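PDB 5L9G: periplasmic binding protein from Agrobacterium tumefaciens str. B6, which binds the opine mannopine and, as a periplasmic binding protein, probably delivers it to an ABC transporter for uptake into the cell. Local coordinates for residues 167-172 and 191-196; 161-166 and 332-337; 202-207 and 339-344. All blocks are in the same frame, centred on the assembly; numbering follows the deposited sequence.

Overall arrangement
Three contacts knit together the helices and one strand of one lobe of the binding protein, on the same side of the chain's centre. Contact 1 lies at the surface, where a lysine chain covers the end of helix 162-169. Contact 2 is buried and wholly apolar, and puts the start of that helix against helix 324-343. Contact 3, partly buried, uses the end of helix 324-343 to cover a tryptophan of strand 201-205. No polar bond joins the segments of any contact: salt bridges in contacts 1 and 3 lie within one segment, and E164 of contact 2 bonds to its helix start and to residues outside. I191 links contacts 1 and 2, packing on I163, W333 and A337.

Contact 1 (167-172 and 191-196); sequences ALALGT and IAKLTE
The carbonyl O of I191 is gripped twice, by T195 N at 2.9 Å and by T195 OG1 at 2.8 Å, in the same helical segment from which K193 reaches across to A169 and L170. The hydroxyl approaches this oxygen from above the carbonyl plane. Contact with 167-172 is made by the aliphatic part of K193. Its CG stands anti to the backbone N (chi1 -172°), and the chain then bends at chi2 (64°) before running straight to the amine, a shape that lays CB, CG and CD alongside L170. There the leucine and the lysine slide past each other in opposite directions, with L170 CD2 3.8 Å from K193 CD and L170 CG against the lysine CB and CG. Farther out, K193 CE meets the methyl CB of A169 at 3.9 Å. At the end of the extended chain NZ meets E196 OE2, from the next turn of the same helix, in a salt bridge at 3.3 Å on the syn side of the carboxylate, so the charge is held at the surface while the methylenes pack. F144 of helix 140-144 also touches A169 and K193. Just beyond L170 the first helix closes: the N-H of G171, at phi 101°, bonds to L168 O, and T172 N makes a weak bond to A167 O, which T172 OG1 also reaches at 2.9 Å. This Schellman motif ends helix 162-169 beside helix 184-197, two of the helices in the beta-alpha-beta crossover between the parallel strands 153-156 and 201-205.

Contact 2 (161-166 and 332-337); sequences GMIEAA and KWASEA
This is a buried, apolar helix-helix contact in the alpha/beta lobe of a periplasmic binding protein, where I163, on the first turn of helix 162-169, packs against W333 and A334 of the long C-terminal helix 324-343. The isoleucine uses two branches. Its CG1 meets the methyl CB of A334 at 4.3 Å, and its CG2 comes to the edge of the W333 indole, near the ring plane, with CZ3 the closest ring atom at 4.3 Å. W333 starts out pointing across the line between the helices. With its CG anti to the backbone N (chi1 162°), the benzo end of the ring swings in to I163. One turn later, the CB of A337 lies 4.0 Å above the indole plane, offset toward the rim, so the ring is covered on that face by its own helix while the isoleucine bounds its edge. I191 of helix 184-197 touches both I163 and W333 and makes the cluster a meeting of three helices. Beside the apolar patch, E164 pins the helix start: its OE1 bonds to Y178 OH and W327 NE1, the latter from helix 324-343. Its other oxygen, OE2, accepts the backbone N-H of the N-cap residue G161, with N 2.9 Å away and the N-H coming in from above the carboxylate plane at a bent angle of 135°.

Contact 3 (202-207 and 339-344); sequences SVWWES and DNVRLS
CH-pi packing carries this contact, with the aliphatic part of R342 laid over one face of the W204 indole. R342 CG sits 3.5 Å from the centroid of the six-membered ring and only 11° off its normal, practically over the centre. Its neighbours follow the same face: CD comes to 3.5 Å from W204 CE3, and CB lies 3.8 Å from W204 CE2. Three successive methylenes thus cover the indole, while the guanidinium plane stands 69° from the ring and does not stack on it.

Apolar packing adds V341, whose CG1 approaches W204 CH2 at 4.1 Å; the two side chains cross at about a right angle.

Polar bonds, a salt bridge and hydrogen bonds, act within the helical segment. The bend at chi3 of R342 (-46°) turns the head group back to D339, one turn earlier, and NH2 bonds to D339 OD1 at 3.0 Å in a salt bridge. OD1 is met on its anti side, out of the carboxylate plane, and NH1 adds a weak bond to the same oxygen. Held in this way at its far end, the arginine presents its methylenes to the tryptophan. Near the helix end, S344 OG donates to V341 O at 2.7 Å.

W204 belongs to strand 201-205, which pairs in parallel with strand 153-156, and its side chain also touches L155 there. The residues flanking it in the strand, V203 and W205, contact helix 208-216, whereas W204 meets helix 324-343, so the strand is packed between the two helices. V341 also touches I191, L194 and T195, which brings helix 184-197 against the C-terminal helix next to the tryptophan.

Contact 1 (167-172 and 191-196)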
loop_
_atom_site.group_PDB
_atom_site.type_symbol
_atom_site.label_atom_id
_atom_site.label_comp_id
_atom_site.label_asym_id
_atom_site.label_seq_id
_atom_site.Cartn_x
_atom_site.Cartn_y
_atom_site.Cartn_z
ATOM N N ALA A 167 -7.456 -11.797 11.218
ATOM C CA ALA A 167 -7.668 -11.460 12.639
ATOM C C ALA A 167 -9.035 -10.764 12.793
ATOM O O ALA A 167 -9.824 -11.178 13.635
ATOM C CB ALA A 167 -6.556 -10.558 13.148
ATOM N N LEU A 168 -9.348 -9.793 11.890
ATOM C CA LEU A 168 -10.640 -9.095 11.873
ATOM C C LEU A 168 -11.805 -10.057 11.612
ATOM O O LEU A 168 -12.804 -9.979 12.316
ATOM C CB LEU A 168 -10.642 -7.955 10.831
ATOM C CG LEU A 168 -9.814 -6.737 11.197
ATOM C CD1 LEU A 168 -9.592 -5.869 9.990
ATOM C CD2 LEU A 168 -10.463 -5.949 12.359
ATOM N N ALA A 169 -11.665 -10.978 10.633
ATOM C CA ALA A 169 -12.693 -11.989 10.315
ATOM C C ALA A 169 -13.041 -12.862 11.516
ATOM O O ALA A 169 -14.188 -13.288 11.636
ATOM C CB ALA A 169 -12.226 -12.874 9.184
ATOM N N LEU A 170 -12.039 -13.144 12.384
ATOM C CA LEU A 170 -12.176 -13.950 13.601
ATOM C C LEU A 170 -12.963 -13.222 14.716
ATOM O O LEU A 170 -13.260 -13.825 15.743
ATOM C CB LEU A 170 -10.780 -14.381 14.101
ATOM C CG LEU A 170 -10.055 -15.467 13.276
ATOM C CD1 LEU A 170 -8.602 -15.573 13.691
ATOM C CD2 LEU A 170 -10.734 -16.842 13.443
ATOM N N GLY A 171 -13.293 -11.951 14.491
ATOM C CA GLY A 171 -14.070 -11.140 15.423
ATOM C C GLY A 171 -13.258 -10.180 16.266
ATOM O O GLY A 171 -13.804 -9.553 17.175
ATOM N N THR A 172 -11.948 -10.045 15.977
ATOM C CA THR A 172 -11.077 -9.149 16.734
ATOM C C THR A 172 -11.518 -7.703 16.491
ATOM O O THR A 172 -11.588 -7.299 15.342
ATOM C CB THR A 172 -9.602 -9.343 16.315
ATOM O OG1 THR A 172 -9.259 -10.723 16.440
ATOM C CG2 THR A 172 -8.646 -8.498 17.143
ATOM N N ILE A 191 -3.594 -17.466 10.524
ATOM C CA ILE A 191 -3.128 -18.303 9.411
ATOM C C ILE A 191 -4.121 -19.449 9.152
ATOM O O ILE A 191 -4.412 -19.740 7.987
ATOM C CB ILE A 191 -1.654 -18.750 9.644
ATOM C CG1 ILE A 191 -0.683 -17.587 9.315
ATOM C CG2 ILE A 191 -1.268 -20.047 8.891
ATOM C CD1 ILE A 191 -0.562 -17.159 7.816
ATOM N N ALA A 192 -4.700 -20.031 10.236
ATOM C CA ALA A 192 -5.712 -21.090 10.135
ATOM C C ALA A 192 -6.970 -20.568 9.414
ATOM O O ALA A 192 -7.557 -21.282 8.598
ATOM C CB ALA A 192 -6.070 -21.616 11.515
ATOM N N LYS A 193 -7.359 -19.314 9.703
ATOM C CA LYS A 193 -8.511 -18.648 9.082
ATOM C C LYS A 193 -8.267 -18.427 7.585
ATOM O O LYS A 193 -9.175 -18.648 6.783
ATOM C CB LYS A 193 -8.833 -17.325 9.811
ATOM C CG LYS A 193 -10.131 -16.649 9.382
ATOM C CD LYS A 193 -11.360 -17.485 9.712
ATOM C CE LYS A 193 -12.653 -16.788 9.376
ATOM N NZ LYS A 193 -13.829 -17.624 9.749
ATOM N N LEU A 194 -7.046 -18.006 7.213
ATOM C CA LEU A 194 -6.671 -17.799 5.812
ATOM C C LEU A 194 -6.655 -19.141 5.068
ATOM O O LEU A 194 -7.086 -19.209 3.912
ATOM C CB LEU A 194 -5.307 -17.099 5.696
ATOM C CG LEU A 194 -5.246 -15.596 6.012
ATOM C CD1 LEU A 194 -3.809 -15.149 6.282
ATOM C CD2 LEU A 194 -5.865 -14.754 4.900
ATOM N N THR A 195 -6.180 -20.214 5.742
ATOM C CA THR A 195 -6.150 -21.578 5.210
ATOM C C THR A 195 -7.572 -22.051 4.898
ATOM O O THR A 195 -7.804 -22.625 3.840
ATOM C CB THR A 195 -5.379 -22.507 6.176
ATOM O OG1 THR A 195 -4.051 -22.004 6.332
ATOM C CG2 THR A 195 -5.325 -23.956 5.699
ATOM N N GLU A 196 -8.518 -21.774 5.806
ATOM C CA GLU A 196 -9.938 -22.113 5.670
ATOM C C GLU A 196 -10.540 -21.417 4.421
ATOM O O GLU A 196 -11.333 -22.026 3.695
ATOM C CB GLU A 196 -10.679 -21.665 6.939
ATOM C CG GLU A 196 -12.135 -22.079 7.043
ATOM C CD GLU A 196 -12.836 -21.386 8.198
ATOM O OE1 GLU A 196 -12.639 -21.820 9.356
ATOM O OE2 GLU A 196 -13.524 -20.368 7.954
#

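Contact 2 (161-166 and 332-337)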
loop_
_atom_site.group_PDB
_atom_site.type_symbol
_atom_site.label_atom_id
_atom_site.label_comp_id
_atom_site.label_asym_id
_atom_site.label_seq_id
_atom_site.Cartn_x
_atom_site.Cartn_y
_atom_site.Cartn_z
ATOM N N GLY A 161 -1.670 -6.570 5.494
ATOM C CA GLY A 161 -3.110 -6.335 5.371
ATOM C C GLY A 161 -3.900 -7.628 5.291
ATOM O O GLY A 161 -5.065 -7.661 5.689
ATOM N N MET A 162 -3.267 -8.720 4.814
ATOM C CA MET A 162 -3.909 -10.040 4.663
ATOM C C MET A 162 -3.987 -10.810 5.985
ATOM O O MET A 162 -5.032 -11.401 6.282
ATOM C CB MET A 162 -3.218 -10.872 3.562
ATOM C CG MET A 162 -3.021 -10.106 2.237
ATOM S SD MET A 162 -4.607 -9.630 1.466
ATOM C CE MET A 162 -4.445 -7.877 1.418
ATOM N N ILE A 163 -2.897 -10.807 6.781
ATOM C CA ILE A 163 -2.870 -11.463 8.102
ATOM C C ILE A 163 -3.890 -10.767 9.020
ATOM O O ILE A 163 -4.672 -11.430 9.699
ATOM C CB ILE A 163 -1.442 -11.443 8.738
ATOM C CG1 ILE A 163 -0.353 -12.050 7.791
ATOM C CG2 ILE A 163 -1.424 -12.089 10.137
ATOM C CD1 ILE A 163 -0.480 -13.554 7.408
ATOM N N GLU A 164 -3.869 -9.425 9.018
ATOM C CA GLU A 164 -4.768 -8.597 9.829
ATOM C C GLU A 164 -6.221 -8.809 9.429
ATOM O O GLU A 164 -7.088 -8.800 10.317
ATOM C CB GLU A 164 -4.394 -7.116 9.725
ATOM C CG GLU A 164 -2.996 -6.766 10.215
ATOM C CD GLU A 164 -1.945 -6.703 9.113
ATOM O OE1 GLU A 164 -1.040 -5.844 9.202
ATOM O OE2 GLU A 164 -2.009 -7.524 8.173
ATOM N N ALA A 165 -6.491 -9.018 8.101
ATOM C CA ALA A 165 -7.846 -9.269 7.574
ATOM C C ALA A 165 -8.423 -10.518 8.249
ATOM O O ALA A 165 -9.561 -10.494 8.691
ATOM C CB ALA A 165 -7.809 -9.454 6.055
ATOM N N ALA A 166 -7.608 -11.577 8.377
ATOM C CA ALA A 166 -7.999 -12.825 9.026
ATOM C C ALA A 166 -8.296 -12.604 10.514
ATOM O O ALA A 166 -9.308 -13.120 11.000
ATOM C CB ALA A 166 -6.923 -13.875 8.843
ATOM N N LYS A 332 9.200 -11.992 8.667
ATOM C CA LYS A 332 9.764 -13.263 8.202
ATOM C C LYS A 332 8.786 -14.419 8.431
ATOM O O LYS A 332 8.514 -15.170 7.491
ATOM C CB LYS A 332 11.128 -13.552 8.857
ATOM C CG LYS A 332 12.258 -12.661 8.363
ATOM C CD LYS A 332 13.566 -13.010 9.072
ATOM C CE LYS A 332 14.718 -12.157 8.603
ATOM N NZ LYS A 332 15.967 -12.465 9.350
ATOM N N TRP A 333 8.198 -14.516 9.654
ATOM C CA TRP A 333 7.190 -15.530 9.985
ATOM C C TRP A 333 6.006 -15.383 9.015
ATOM O O TRP A 333 5.538 -16.373 8.454
ATOM C CB TRP A 333 6.674 -15.374 11.446
ATOM C CG TRP A 333 5.370 -16.095 11.683
ATOM C CD1 TRP A 333 5.210 -17.430 11.917
ATOM C CD2 TRP A 333 4.046 -15.548 11.551
ATOM N NE1 TRP A 333 3.872 -17.747 11.958
ATOM C CE2 TRP A 333 3.135 -16.608 11.749
ATOM C CE3 TRP A 333 3.537 -14.251 11.331
ATOM C CZ2 TRP A 333 1.751 -16.419 11.705
ATOM C CZ3 TRP A 333 2.171 -14.074 11.240
ATOM C CH2 TRP A 333 1.291 -15.147 11.426
ATOM N N ALA A 334 5.488 -14.148 8.890
ATOM C CA ALA A 334 4.331 -13.828 8.055
ATOM C C ALA A 334 4.525 -14.193 6.587
ATOM O O ALA A 334 3.652 -14.847 6.019
ATOM C CB ALA A 334 3.945 -12.374 8.224
ATOM N N SER A 335 5.697 -13.868 6.010
ATOM C CA SER A 335 6.029 -14.191 4.617
ATOM C C SER A 335 5.985 -15.700 4.360
ATOM O O SER A 335 5.270 -16.129 3.453
ATOM C CB SER A 335 7.400 -13.631 4.242
ATOM O OG SER A 335 7.355 -12.214 4.225
ATOM N N GLU A 336 6.703 -16.499 5.184
ATOM C CA GLU A 336 6.751 -17.954 5.065
ATOM C C GLU A 336 5.382 -18.619 5.282
ATOM O O GLU A 336 4.986 -19.447 4.466
ATOM C CB GLU A 336 7.845 -18.557 5.988
ATOM C CG GLU A 336 7.862 -20.079 6.034
ATOM C CD GLU A 336 9.091 -20.696 6.666
ATOM O OE1 GLU A 336 9.027 -21.075 7.859
ATOM O OE2 GLU A 336 10.114 -20.825 5.957
ATOM N N ALA A 337 4.672 -18.281 6.382
ATOM C CA ALA A 337 3.368 -18.872 6.671
ATOM C C ALA A 337 2.326 -18.552 5.579
ATOM O O ALA A 337 1.559 -19.433 5.179
ATOM C CB ALA A 337 2.878 -18.414 8.033
#

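Contact 3 (202-207 and 339-344)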
loop_
_atom_site.group_PDB
_atom_site.type_symbol
_atom_site.label_atom_id
_atom_site.label_comp_id
_atom_site.label_asym_id
_atom_site.label_seq_id
_atom_site.Cartn_x
_atom_site.Cartn_y
_atom_site.Cartn_z
ATOM N N SER A 202 -9.728 -17.602 -5.851
ATOM C CA SER A 202 -9.473 -17.924 -7.261
ATOM C C SER A 202 -8.162 -17.366 -7.802
ATOM O O SER A 202 -7.580 -17.952 -8.727
ATOM C CB SER A 202 -10.640 -17.472 -8.138
ATOM O OG SER A 202 -10.832 -16.067 -8.102
ATOM N N VAL A 203 -7.703 -16.224 -7.258
ATOM C CA VAL A 203 -6.482 -15.562 -7.735
ATOM C C VAL A 203 -5.791 -14.861 -6.574
ATOM O O VAL A 203 -6.448 -14.185 -5.768
ATOM C CB VAL A 203 -6.780 -14.585 -8.925
ATOM C CG1 VAL A 203 -7.973 -13.726 -8.630
ATOM C CG2 VAL A 203 -5.561 -13.740 -9.324
ATOM N N TRP A 204 -4.455 -15.017 -6.505
ATOM C CA TRP A 204 -3.617 -14.323 -5.535
ATOM C C TRP A 204 -2.963 -13.230 -6.391
ATOM O O TRP A 204 -1.985 -13.481 -7.114
ATOM C CB TRP A 204 -2.585 -15.274 -4.895
ATOM C CG TRP A 204 -3.212 -16.438 -4.191
ATOM C CD1 TRP A 204 -3.385 -17.693 -4.690
ATOM C CD2 TRP A 204 -3.731 -16.464 -2.847
ATOM N NE1 TRP A 204 -4.013 -18.490 -3.759
ATOM C CE2 TRP A 204 -4.200 -17.775 -2.607
ATOM C CE3 TRP A 204 -3.877 -15.497 -1.833
ATOM C CZ2 TRP A 204 -4.791 -18.149 -1.391
ATOM C CZ3 TRP A 204 -4.441 -15.872 -0.620
ATOM C CH2 TRP A 204 -4.894 -17.184 -0.408
ATOM N N TRP A 205 -3.605 -12.043 -6.415
ATOM C CA TRP A 205 -3.156 -10.950 -7.279
ATOM C C TRP A 205 -1.790 -10.434 -6.847
ATOM O O TRP A 205 -1.470 -10.438 -5.655
ATOM C CB TRP A 205 -4.216 -9.846 -7.409
ATOM C CG TRP A 205 -4.541 -9.152 -6.122
ATOM C CD1 TRP A 205 -5.569 -9.429 -5.273
ATOM C CD2 TRP A 205 -3.841 -8.033 -5.562
ATOM N NE1 TRP A 205 -5.538 -8.565 -4.194
ATOM C CE2 TRP A 205 -4.476 -7.707 -4.343
ATOM C CE3 TRP A 205 -2.729 -7.272 -5.975
ATOM C CZ2 TRP A 205 -4.028 -6.671 -3.523
ATOM C CZ3 TRP A 205 -2.299 -6.231 -5.167
ATOM C CH2 TRP A 205 -2.935 -5.947 -3.951
ATOM N N GLU A 206 -0.984 -10.008 -7.818
ATOM C CA GLU A 206 0.397 -9.584 -7.560
ATOM C C GLU A 206 0.651 -8.084 -7.668
ATOM O O GLU A 206 1.573 -7.580 -7.031
ATOM C CB GLU A 206 1.348 -10.350 -8.487
ATOM C CG GLU A 206 1.168 -11.854 -8.360
ATOM C CD GLU A 206 2.225 -12.707 -9.035
ATOM O OE1 GLU A 206 3.223 -12.145 -9.540
ATOM O OE2 GLU A 206 2.059 -13.948 -9.035
ATOM N N SER A 207 -0.115 -7.377 -8.492
ATOM C CA SER A 207 0.076 -5.941 -8.669
ATOM C C SER A 207 -1.262 -5.225 -8.609
ATOM O O SER A 207 -2.314 -5.836 -8.865
ATOM C CB SER A 207 0.759 -5.651 -10.014
ATOM O OG SER A 207 -0.109 -5.901 -11.112
ATOM N N ASP A 339 3.034 -17.740 2.381
ATOM C CA ASP A 339 3.496 -18.484 1.196
ATOM C C ASP A 339 2.848 -19.880 1.226
ATOM O O ASP A 339 2.351 -20.338 0.208
ATOM C CB ASP A 339 5.043 -18.655 1.192
ATOM C CG ASP A 339 5.883 -17.496 0.675
ATOM O OD1 ASP A 339 5.295 -16.516 0.140
ATOM O OD2 ASP A 339 7.131 -17.561 0.809
ATOM N N ASN A 340 2.828 -20.536 2.404
ATOM C CA ASN A 340 2.252 -21.869 2.570
ATOM C C ASN A 340 0.743 -21.904 2.374
ATOM O O ASN A 340 0.241 -22.845 1.763
ATOM C CB ASN A 340 2.665 -22.489 3.889
ATOM C CG ASN A 340 4.032 -23.098 3.775
ATOM O OD1 ASN A 340 5.057 -22.429 3.955
ATOM N ND2 ASN A 340 4.075 -24.338 3.319
ATOM N N VAL A 341 0.024 -20.872 2.847
ATOM C CA VAL A 341 -1.422 -20.750 2.636
ATOM C C VAL A 341 -1.732 -20.739 1.118
ATOM O O VAL A 341 -2.628 -21.456 0.674
ATOM C CB VAL A 341 -2.003 -19.497 3.364
ATOM C CG1 VAL A 341 -3.410 -19.160 2.874
ATOM C CG2 VAL A 341 -2.002 -19.701 4.880
ATOM N N ARG A 342 -0.993 -19.940 0.338
ATOM C CA ARG A 342 -1.257 -19.821 -1.099
ATOM C C ARG A 342 -0.789 -21.043 -1.875
ATOM O O ARG A 342 -1.362 -21.362 -2.915
ATOM C CB ARG A 342 -0.634 -18.549 -1.685
ATOM C CG ARG A 342 -0.896 -17.287 -0.862
ATOM C CD ARG A 342 -0.401 -16.042 -1.578
ATOM N NE ARG A 342 0.943 -16.208 -2.137
ATOM C CZ ARG A 342 2.067 -16.002 -1.464
ATOM N NH1 ARG A 342 2.029 -15.613 -0.195
ATOM N NH2 ARG A 342 3.239 -16.177 -2.053
ATOM N N LEU A 343 0.255 -21.722 -1.359
ATOM C CA LEU A 343 0.848 -22.924 -1.948
ATOM C C LEU A 343 -0.002 -24.148 -1.575
ATOM O O LEU A 343 0.186 -25.214 -2.161
ATOM C CB LEU A 343 2.285 -23.095 -1.407
ATOM C CG LEU A 343 3.456 -23.164 -2.403
ATOM C CD1 LEU A 343 3.685 -21.826 -3.120
ATOM C CD2 LEU A 343 4.730 -23.554 -1.683
ATOM N N SER A 344 -0.936 -24.004 -0.600
ATOM C CA SER A 344 -1.799 -25.118 -0.186
ATOM C C SER A 344 -2.811 -25.477 -1.278
ATOM O O SER A 344 -3.197 -26.643 -1.387
ATOM C CB SER A 344 -2.505 -24.815 1.138
ATOM O OG SER A 344 -3.603 -23.921 1.011
#